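Local structure of putative N-acetylmuramoyl-L-alanine amidase,autolysin cwp6 (Peptoclostridium difficile, 5J72) at residues V145-Q150 / G381-K386; A177-A182 / D253-V258; D181-L186 / K201-S206. The protein probably hydrolyses the amide bond between N-acetylmuramic acid and L-alanine in peptidoglycan with a zinc-dependent amidase domain, and carries CWB2 modules that anchor it to the cell wall. All blocks are in the same frame, centred on the assembly; numbering follows the deposited sequence. Where two conformers were deposited one is given.

Contact 1. Residues V145-Q150 / G381-K386; sequences VEISKQ and GPLAAK
Ile147 turns its CG2 branch anti to the backbone N and Leu383 does the same with CG (chi1 178°), and with both CB atoms directed at the opposite helix these settings bring the two side chains together. The methyl CG2 of Ile147 meets Leu383 at two points, CB at 3.9 Å and the branch methyl CD2 at 4.1 Å. The side chains cross at a slant rather than end to end, and Leu383 loses more surface here than Ile147. One turn further along, Gln150 adds its aliphatic part: CG lies 4.3 Å from Leu383 CD2, while the amide bends away from the other helix. No hydrogen bond joins the segments, so the contact is purely apolar. Leu135 of strand 128-135 touches Ile147, Gln150 and Leu383 alike and adds to the apolar cluster. On the 381-386 side, Lys386 NZ is bonded to the backbone oxygen of Leu7, tying this helix to the N-terminal domain. With the CA atoms of Ile147 and Leu383 7.1 Å apart, this is close helix-to-helix packing between the first and third CWB2 repeats, part of the joined three-repeat cell-wall-binding module.

Contact 2. Residues A177-A182 / D253-V258; sequences ASTYDA and DKYHDV
Thr179 and Tyr180 pack against Tyr255 in the tight part of this contact. The methyl CG2 of Thr179 rests against the root of the tyrosine, 3.6 Å from both Tyr255 CB and Tyr255 CG, and the two side chains meet at a slant. With OG1 beside the backbone N (chi1 -67°), CG2 stands anti to that N, and OG1 bonds the backbone oxygen of Pro175 one turn back in the helix. Tyr180 turns an edge to the face of the Tyr255 ring in an offset T-shaped stack, centroids 5.6 Å apart and planes at 70°. Tyr180 CE1 comes closest, 3.5 Å from the hydroxyl oxygen Tyr255 OH. Glu251 of helix 241-253 bonds the Tyr180 hydroxyl, which probably helps hold the ring.

The looser side is the solvent side. Tyr255 itself is exposed, and His256 is touched thinly: Thr179 OG1 lies at the edge of the imidazole, near its plane, 3.7 Å from His256 CE1. The imidazole is held from beyond the segments, its NE2 being bonded to the backbone oxygen of Gln284. Behind Tyr180 the helix ends in a Schellman motif: Asp181 takes positive phi and Ala182 N returns to Ala177 O at 2.8 Å. The contact thus sets a Schellman-capped helix end of the first CWB2 repeat against the loop before strand 260-265 of the second, an interface between repeats of the cell-wall-binding module.

Contact 3. Residues D181-L186 / K201-S206; sequences DAPILL and KRLNPS
Leu203 meets Pro183 and Leu185 inside a beta-alpha-beta crossover of the first CWB2 repeat. Strand 184-187, at one edge of a parallel sheet, leads into helix 194-203, and the chain then returns to the same sheet as strand 207-211, having passed over strand 158-163. The helix ends just after Leu203, so the leucine sits on its last turn.

The apolar contacts come first, since they are all that joins the two segments. One methyl, CD1 of Leu203, serves both partners. Leu185 and Leu203 each carry CG anti to the carbonyl carbon (chi1 -66° and -67°), and from there the two side chains reach for one another tip to tip. Pro183 meets the leucine differently: its ring and the Leu203 side chain slide past each other in opposite directions. All three residues are buried. Val159 of the neighbouring strand touches both leucines, carrying the apolar layer deeper into the sheet, and Ser148 of helix 140-151 touches Pro183 and Leu203.

Backbone bonds fix the two frames. Pro183 and Leu185 are both hydrogen-bonded to Val160 in strand 158-163, while Leu203 is bonded to Ser156 just ahead of that strand.

No polar group bridges the segments; the charged end of Arg202 turns instead to a salt bridge with Glu199 of its own helix. At the centre, Leu203 CD1 lies 4.0 Å from Pro183 CG and 4.1 Å from Leu185 CD1.

Overall arrangement
From the N terminus, helix 140-151 opens the widest loop, which contact 1 closes 231 residues later at helix 375-387, joining the first and third CWB2 repeats. Both other contacts fall within that span. They start from neighbouring segments that share Asp181 and Ala182, where helix 174-180 passes into strand 184-187. Contact 3 closes first, over 15 residues, and stays inside the first repeat; contact 2 runs on to the loop at 253-258 and reaches the second. Pro382 ties the three together, packing on Ala177, Ala182 and Ile184, while Ser148 touches Leu203. The first repeat thus borders both of the others.

Contact 1. Residues V145-Q150 / G381-K386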
loop_
_atom_site.group_PDB
_atom_site.type_symbol
_atom_site.label_atom_id
_atom_site.label_comp_id
_atom_site.label_asym_id
_atom_site.label_seq_id
_atom_site.Cartn_x
_atom_site.Cartn_y
_atom_site.Cartn_z
ATOM N N VAL A 145 4.845 0.599 -19.531
ATOM C CA VAL A 145 5.018 1.721 -20.473
ATOM C C VAL A 145 4.138 2.891 -20.075
ATOM O O VAL A 145 4.572 4.055 -20.167
ATOM C CB VAL A 145 4.705 1.230 -21.917
ATOM C CG1 VAL A 145 4.626 2.439 -22.907
ATOM C CG2 VAL A 145 5.833 0.263 -22.381
ATOM N N GLU A 146 2.873 2.645 -19.621
ATOM C CA GLU A 146 2.061 3.802 -19.271
ATOM C C GLU A 146 2.623 4.512 -18.054
ATOM O O GLU A 146 2.457 5.716 -17.925
ATOM C CB GLU A 146 0.606 3.406 -19.006
ATOM C CG GLU A 146 -0.061 2.860 -20.280
ATOM C CD GLU A 146 -0.030 3.927 -21.420
ATOM O OE1 GLU A 146 0.489 3.631 -22.519
ATOM O OE2 GLU A 146 -0.485 5.049 -21.185
ATOM N N ILE A 147 3.279 3.762 -17.152
ATOM C CA ILE A 147 3.873 4.366 -15.952
ATOM C C ILE A 147 5.073 5.255 -16.377
ATOM O O ILE A 147 5.268 6.359 -15.870
ATOM C CB ILE A 147 4.296 3.225 -15.005
ATOM C CG1 ILE A 147 3.026 2.578 -14.333
ATOM C CG2 ILE A 147 5.189 3.811 -13.864
ATOM C CD1 ILE A 147 3.387 1.212 -13.638
ATOM N N SER A 148 5.866 4.724 -17.260
ATOM C CA SER A 148 7.044 5.396 -17.822
ATOM C C SER A 148 6.618 6.747 -18.488
ATOM O O SER A 148 7.204 7.805 -18.235
ATOM C CB SER A 148 7.685 4.427 -18.860
ATOM O OG SER A 148 8.784 5.122 -19.440
ATOM N N LYS A 149 5.550 6.722 -19.286
ATOM C CA LYS A 149 5.045 7.963 -19.951
ATOM C C LYS A 149 4.543 8.933 -18.977
ATOM O O LYS A 149 4.624 10.140 -19.192
ATOM C CB LYS A 149 3.919 7.601 -20.915
ATOM C CG LYS A 149 4.490 6.954 -22.138
ATOM C CD LYS A 149 3.373 6.454 -23.077
ATOM C CE LYS A 149 4.062 5.874 -24.303
ATOM N NZ LYS A 149 3.112 5.276 -25.310
ATOM N N GLN A 150 3.998 8.455 -17.861
ATOM C CA GLN A 150 3.522 9.390 -16.845
ATOM C C GLN A 150 4.617 10.112 -16.127
ATOM O O GLN A 150 4.529 11.341 -15.951
ATOM C CB GLN A 150 2.667 8.618 -15.784
ATOM C CG GLN A 150 1.987 9.536 -14.762
ATOM C CD GLN A 150 0.942 10.441 -15.425
ATOM O OE1 GLN A 150 0.404 10.124 -16.505
ATOM N NE2 GLN A 150 0.606 11.549 -14.735
ATOM N N GLY A 381 6.683 1.230 -8.528
ATOM C CA GLY A 381 7.566 1.728 -7.464
ATOM C C GLY A 381 8.335 2.993 -7.758
ATOM O O GLY A 381 8.349 3.920 -6.925
ATOM N N PRO A 382 9.037 3.087 -8.913
ATOM C CA PRO A 382 9.827 4.315 -9.244
ATOM C C PRO A 382 8.943 5.593 -9.288
ATOM O O PRO A 382 9.356 6.675 -8.953
ATOM C CB PRO A 382 10.481 3.931 -10.609
ATOM C CG PRO A 382 10.620 2.463 -10.505
ATOM C CD PRO A 382 9.284 2.019 -9.903
ATOM N N LEU A 383 7.718 5.393 -9.763
ATOM C CA LEU A 383 6.780 6.541 -9.849
ATOM C C LEU A 383 6.261 6.905 -8.499
ATOM O O LEU A 383 6.218 8.093 -8.134
ATOM C CB LEU A 383 5.599 6.168 -10.812
ATOM C CG LEU A 383 4.537 7.343 -10.899
ATOM C CD1 LEU A 383 5.156 8.584 -11.571
ATOM C CD2 LEU A 383 3.330 6.832 -11.760
ATOM N N ALA A 384 5.907 5.883 -7.674
ATOM C CA ALA A 384 5.468 6.167 -6.297
ATOM C C ALA A 384 6.623 6.910 -5.552
ATOM O O ALA A 384 6.446 7.877 -4.812
ATOM C CB ALA A 384 5.170 4.808 -5.594
ATOM N N ALA A 385 7.868 6.442 -5.779
ATOM C CA ALA A 385 8.997 7.103 -5.091
ATOM C C ALA A 385 9.151 8.598 -5.575
ATOM O O ALA A 385 9.379 9.475 -4.770
ATOM C CB ALA A 385 10.275 6.374 -5.452
ATOM N N LYS A 386 9.049 8.827 -6.868
ATOM C CA LYS A 386 9.147 10.202 -7.460
ATOM C C LYS A 386 8.024 11.116 -6.835
ATOM O O LYS A 386 8.262 12.248 -6.438
ATOM C CB LYS A 386 8.910 10.077 -8.990
ATOM C CG LYS A 386 9.008 11.466 -9.715
ATOM C CD LYS A 386 8.833 11.239 -11.244
ATOM C CE LYS A 386 8.733 12.596 -11.969
ATOM N NZ LYS A 386 10.035 13.346 -11.987
#

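Contact 2. Residues A177-A182 / D253-V258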
loop_
_atom_site.group_PDB
_atom_site.type_symbol
_atom_site.label_atom_id
_atom_site.label_comp_id
_atom_site.label_asym_id
_atom_site.label_seq_id
_atom_site.Cartn_x
_atom_site.Cartn_y
_atom_site.Cartn_z
ATOM N N ALA A 177 16.260 2.317 -9.083
ATOM C CA ALA A 177 15.603 3.109 -10.122
ATOM C C ALA A 177 15.311 4.512 -9.610
ATOM O O ALA A 177 15.463 5.472 -10.377
ATOM C CB ALA A 177 14.285 2.442 -10.559
ATOM N N SER A 178 14.938 4.649 -8.330
ATOM C CA SER A 178 14.649 5.963 -7.767
ATOM C C SER A 178 15.921 6.780 -7.629
ATOM O O SER A 178 15.901 8.004 -7.833
ATOM C CB SER A 178 13.997 5.848 -6.385
ATOM O OG SER A 178 12.928 4.899 -6.438
ATOM N N THR A 179 17.045 6.124 -7.281
ATOM C CA THR A 179 18.296 6.858 -7.183
ATOM C C THR A 179 18.703 7.395 -8.576
ATOM O O THR A 179 19.235 8.509 -8.671
ATOM C CB THR A 179 19.405 5.893 -6.661
ATOM O OG1 THR A 179 19.039 5.553 -5.299
ATOM C CG2 THR A 179 20.776 6.550 -6.665
ATOM N N TYR A 180 18.452 6.601 -9.633
ATOM C CA TYR A 180 18.723 7.064 -10.999
ATOM C C TYR A 180 17.611 8.012 -11.526
ATOM O O TYR A 180 17.809 8.665 -12.556
ATOM C CB TYR A 180 18.658 5.894 -11.976
ATOM C CG TYR A 180 19.690 4.795 -11.834
ATOM C CD1 TYR A 180 20.977 5.070 -11.386
ATOM C CD2 TYR A 180 19.390 3.496 -12.195
ATOM C CE1 TYR A 180 21.942 4.062 -11.304
ATOM C CE2 TYR A 180 20.348 2.482 -12.129
ATOM C CZ TYR A 180 21.614 2.779 -11.687
ATOM O OH TYR A 180 22.506 1.750 -11.678
ATOM N N ASP A 181 16.458 8.017 -10.872
ATOM C CA ASP A 181 15.243 8.748 -11.329
ATOM C C ASP A 181 14.924 8.163 -12.721
ATOM O O ASP A 181 14.891 8.843 -13.736
ATOM C CB ASP A 181 15.466 10.284 -11.350
ATOM C CG ASP A 181 14.178 11.069 -11.666
ATOM O OD1 ASP A 181 13.052 10.465 -11.577
ATOM O OD2 ASP A 181 14.292 12.267 -12.004
ATOM N N ALA A 182 14.702 6.849 -12.738
ATOM C CA ALA A 182 14.455 6.101 -13.957
ATOM C C ALA A 182 13.264 5.171 -13.823
ATOM O O ALA A 182 12.969 4.720 -12.729
ATOM C CB ALA A 182 15.669 5.210 -14.222
ATOM N N ASP A 253 25.227 3.203 -3.077
ATOM C CA ASP A 253 26.292 3.850 -2.298
ATOM C C ASP A 253 27.305 4.648 -3.194
ATOM O O ASP A 253 28.027 5.505 -2.677
ATOM C CB ASP A 253 27.035 2.772 -1.497
ATOM C CG ASP A 253 27.981 3.350 -0.515
ATOM O OD1 ASP A 253 27.526 4.078 0.383
ATOM O OD2 ASP A 253 29.166 3.108 -0.654
ATOM N N LYS A 254 27.332 4.382 -4.501
ATOM C CA LYS A 254 28.198 5.167 -5.409
ATOM C C LYS A 254 27.585 6.522 -5.643
ATOM O O LYS A 254 28.292 7.448 -6.071
ATOM C CB LYS A 254 28.301 4.480 -6.764
ATOM C CG LYS A 254 29.140 3.207 -6.789
ATOM C CD LYS A 254 28.890 2.597 -8.157
ATOM C CE LYS A 254 29.956 1.620 -8.645
ATOM N NZ LYS A 254 30.025 1.614 -10.185
ATOM N N TYR A 255 26.256 6.679 -5.387
ATOM C CA TYR A 255 25.576 7.982 -5.582
ATOM C C TYR A 255 25.475 8.793 -4.316
ATOM O O TYR A 255 25.657 10.009 -4.348
ATOM C CB TYR A 255 24.142 7.737 -6.089
ATOM C CG TYR A 255 24.150 7.333 -7.540
ATOM C CD1 TYR A 255 24.587 6.065 -7.935
ATOM C CD2 TYR A 255 23.794 8.244 -8.532
ATOM C CE1 TYR A 255 24.700 5.730 -9.296
ATOM C CE2 TYR A 255 23.892 7.914 -9.882
ATOM C CZ TYR A 255 24.355 6.669 -10.260
ATOM O OH TYR A 255 24.437 6.436 -11.613
ATOM N N HIS A 256 25.133 8.136 -3.183
ATOM C CA HIS A 256 25.052 8.857 -1.907
ATOM C C HIS A 256 25.207 7.800 -0.824
ATOM O O HIS A 256 25.055 6.609 -1.095
ATOM C CB HIS A 256 23.734 9.634 -1.743
ATOM C CG HIS A 256 22.531 8.786 -1.989
ATOM N ND1 HIS A 256 21.844 8.821 -3.186
ATOM C CD2 HIS A 256 21.900 7.876 -1.206
ATOM C CE1 HIS A 256 20.855 7.945 -3.120
ATOM N NE2 HIS A 256 20.860 7.357 -1.939
ATOM N N ASP A 257 25.492 8.225 0.400
ATOM C CA ASP A 257 25.738 7.217 1.416
ATOM C C ASP A 257 24.564 6.338 1.771
ATOM O O ASP A 257 23.451 6.832 1.967
ATOM C CB ASP A 257 26.189 7.915 2.736
ATOM C CG ASP A 257 27.580 8.566 2.663
ATOM O OD1 ASP A 257 27.884 9.393 3.527
ATOM O OD2 ASP A 257 28.345 8.247 1.721
ATOM N N VAL A 258 24.823 5.065 1.879
ATOM C CA VAL A 258 23.807 4.172 2.376
ATOM C C VAL A 258 23.916 4.193 3.920
ATOM O O VAL A 258 24.944 3.790 4.457
ATOM C CB VAL A 258 23.988 2.766 1.815
ATOM C CG1 VAL A 258 23.166 1.750 2.628
ATOM C CG2 VAL A 258 23.539 2.752 0.347
#

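Contact 3. Residues D181-L186 / K201-S206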
loop_
_atom_site.group_PDB
_atom_site.type_symbol
_atom_site.label_atom_id
_atom_site.label_comp_id
_atom_site.label_asym_id
_atom_site.label_seq_id
_atom_site.Cartn_x
_atom_site.Cartn_y
_atom_site.Cartn_z
ATOM N N ASP A 181 16.458 8.017 -10.872
ATOM C CA ASP A 181 15.243 8.748 -11.329
ATOM C C ASP A 181 14.924 8.163 -12.721
ATOM O O ASP A 181 14.891 8.843 -13.736
ATOM C CB ASP A 181 15.466 10.284 -11.350
ATOM C CG ASP A 181 14.178 11.069 -11.666
ATOM O OD1 ASP A 181 13.052 10.465 -11.577
ATOM O OD2 ASP A 181 14.292 12.267 -12.004
ATOM N N ALA A 182 14.702 6.849 -12.738
ATOM C CA ALA A 182 14.455 6.101 -13.957
ATOM C C ALA A 182 13.264 5.171 -13.823
ATOM O O ALA A 182 12.969 4.720 -12.729
ATOM C CB ALA A 182 15.669 5.210 -14.222
ATOM N N PRO A 183 12.586 4.891 -14.923
ATOM C CA PRO A 183 11.485 3.961 -14.854
ATOM C C PRO A 183 12.030 2.500 -14.980
ATOM O O PRO A 183 13.182 2.284 -15.436
ATOM C CB PRO A 183 10.659 4.284 -16.104
ATOM C CG PRO A 183 11.726 4.703 -17.128
ATOM C CD PRO A 183 12.745 5.509 -16.266
ATOM N N ILE A 184 11.201 1.542 -14.614
ATOM C CA ILE A 184 11.548 0.154 -14.786
ATOM C C ILE A 184 10.649 -0.336 -15.950
ATOM O O ILE A 184 9.415 -0.182 -15.914
ATOM C CB ILE A 184 11.224 -0.647 -13.521
ATOM C CG1 ILE A 184 12.243 -0.290 -12.419
ATOM C CG2 ILE A 184 11.149 -2.168 -13.907
ATOM C CD1 ILE A 184 11.903 -0.824 -10.973
ATOM N N LEU A 185 11.262 -0.886 -16.994
ATOM C CA LEU A 185 10.463 -1.483 -18.069
ATOM C C LEU A 185 10.747 -3.022 -18.018
ATOM O O LEU A 185 11.700 -3.447 -17.378
ATOM C CB LEU A 185 10.845 -0.980 -19.506
ATOM C CG LEU A 185 10.524 0.510 -19.702
ATOM C CD1 LEU A 185 11.002 0.959 -21.116
ATOM C CD2 LEU A 185 9.007 0.825 -19.470
ATOM N N LEU A 186 9.965 -3.789 -18.739
ATOM C CA LEU A 186 10.093 -5.239 -18.619
ATOM C C LEU A 186 10.545 -5.974 -19.874
ATOM O O LEU A 186 10.151 -5.624 -20.990
ATOM C CB LEU A 186 8.682 -5.782 -18.236
ATOM C CG LEU A 186 8.097 -5.137 -16.971
ATOM C CD1 LEU A 186 6.694 -5.643 -16.737
ATOM C CD2 LEU A 186 9.001 -5.389 -15.779
ATOM N N LYS A 201 12.772 3.334 -27.250
ATOM C CA LYS A 201 13.095 4.338 -28.286
ATOM C C LYS A 201 12.569 5.742 -27.929
ATOM O O LYS A 201 13.269 6.765 -28.106
ATOM C CB LYS A 201 12.429 3.935 -29.641
ATOM C CG LYS A 201 13.168 2.736 -30.266
ATOM C CD LYS A 201 12.476 2.369 -31.664
ATOM C CE LYS A 201 13.241 1.299 -32.451
ATOM N NZ LYS A 201 14.567 1.789 -33.023
ATOM N N ARG A 202 11.356 5.791 -27.425
ATOM C CA ARG A 202 10.752 7.090 -27.070
ATOM C C ARG A 202 11.538 7.788 -25.949
ATOM O O ARG A 202 11.728 9.000 -26.024
ATOM C CB ARG A 202 9.284 6.866 -26.571
ATOM C CG ARG A 202 8.465 8.177 -26.599
ATOM C CD ARG A 202 7.134 8.020 -25.802
ATOM N NE ARG A 202 7.373 7.752 -24.382
ATOM C CZ ARG A 202 7.730 8.698 -23.518
ATOM N NH1 ARG A 202 7.989 8.381 -22.257
ATOM N NH2 ARG A 202 7.837 9.976 -23.915
ATOM N N LEU A 203 11.974 7.032 -24.930
ATOM C CA LEU A 203 12.720 7.639 -23.779
ATOM C C LEU A 203 14.107 8.113 -24.190
ATOM O O LEU A 203 14.682 8.921 -23.456
ATOM C CB LEU A 203 12.937 6.591 -22.635
ATOM C CG LEU A 203 11.599 6.195 -21.966
ATOM C CD1 LEU A 203 11.762 4.940 -21.121
ATOM C CD2 LEU A 203 11.143 7.318 -21.049
ATOM N N ASN A 204 14.650 7.561 -25.282
ATOM C CA ASN A 204 16.004 7.870 -25.813
ATOM C C ASN A 204 17.092 7.809 -24.691
ATOM O O ASN A 204 17.808 8.776 -24.433
ATOM C CB ASN A 204 16.035 9.234 -26.432
ATOM C CG ASN A 204 17.343 9.323 -27.324
ATOM O OD1 ASN A 204 17.685 8.326 -28.004
ATOM N ND2 ASN A 204 18.052 10.351 -27.279
ATOM N N PRO A 205 17.174 6.702 -23.980
ATOM C CA PRO A 205 18.186 6.635 -22.910
ATOM C C PRO A 205 19.586 6.464 -23.476
ATOM O O PRO A 205 19.752 6.059 -24.635
ATOM C CB PRO A 205 17.778 5.360 -22.143
ATOM C CG PRO A 205 17.186 4.484 -23.237
ATOM C CD PRO A 205 16.415 5.459 -24.121
ATOM N N SER A 206 20.562 6.712 -22.648
ATOM C CA SER A 206 22.001 6.480 -22.944
ATOM C C SER A 206 22.400 5.149 -22.295
ATOM O O SER A 206 23.369 4.518 -22.717
ATOM C CB SER A 206 22.856 7.529 -22.215
ATOM O OG SER A 206 22.726 8.765 -22.867
#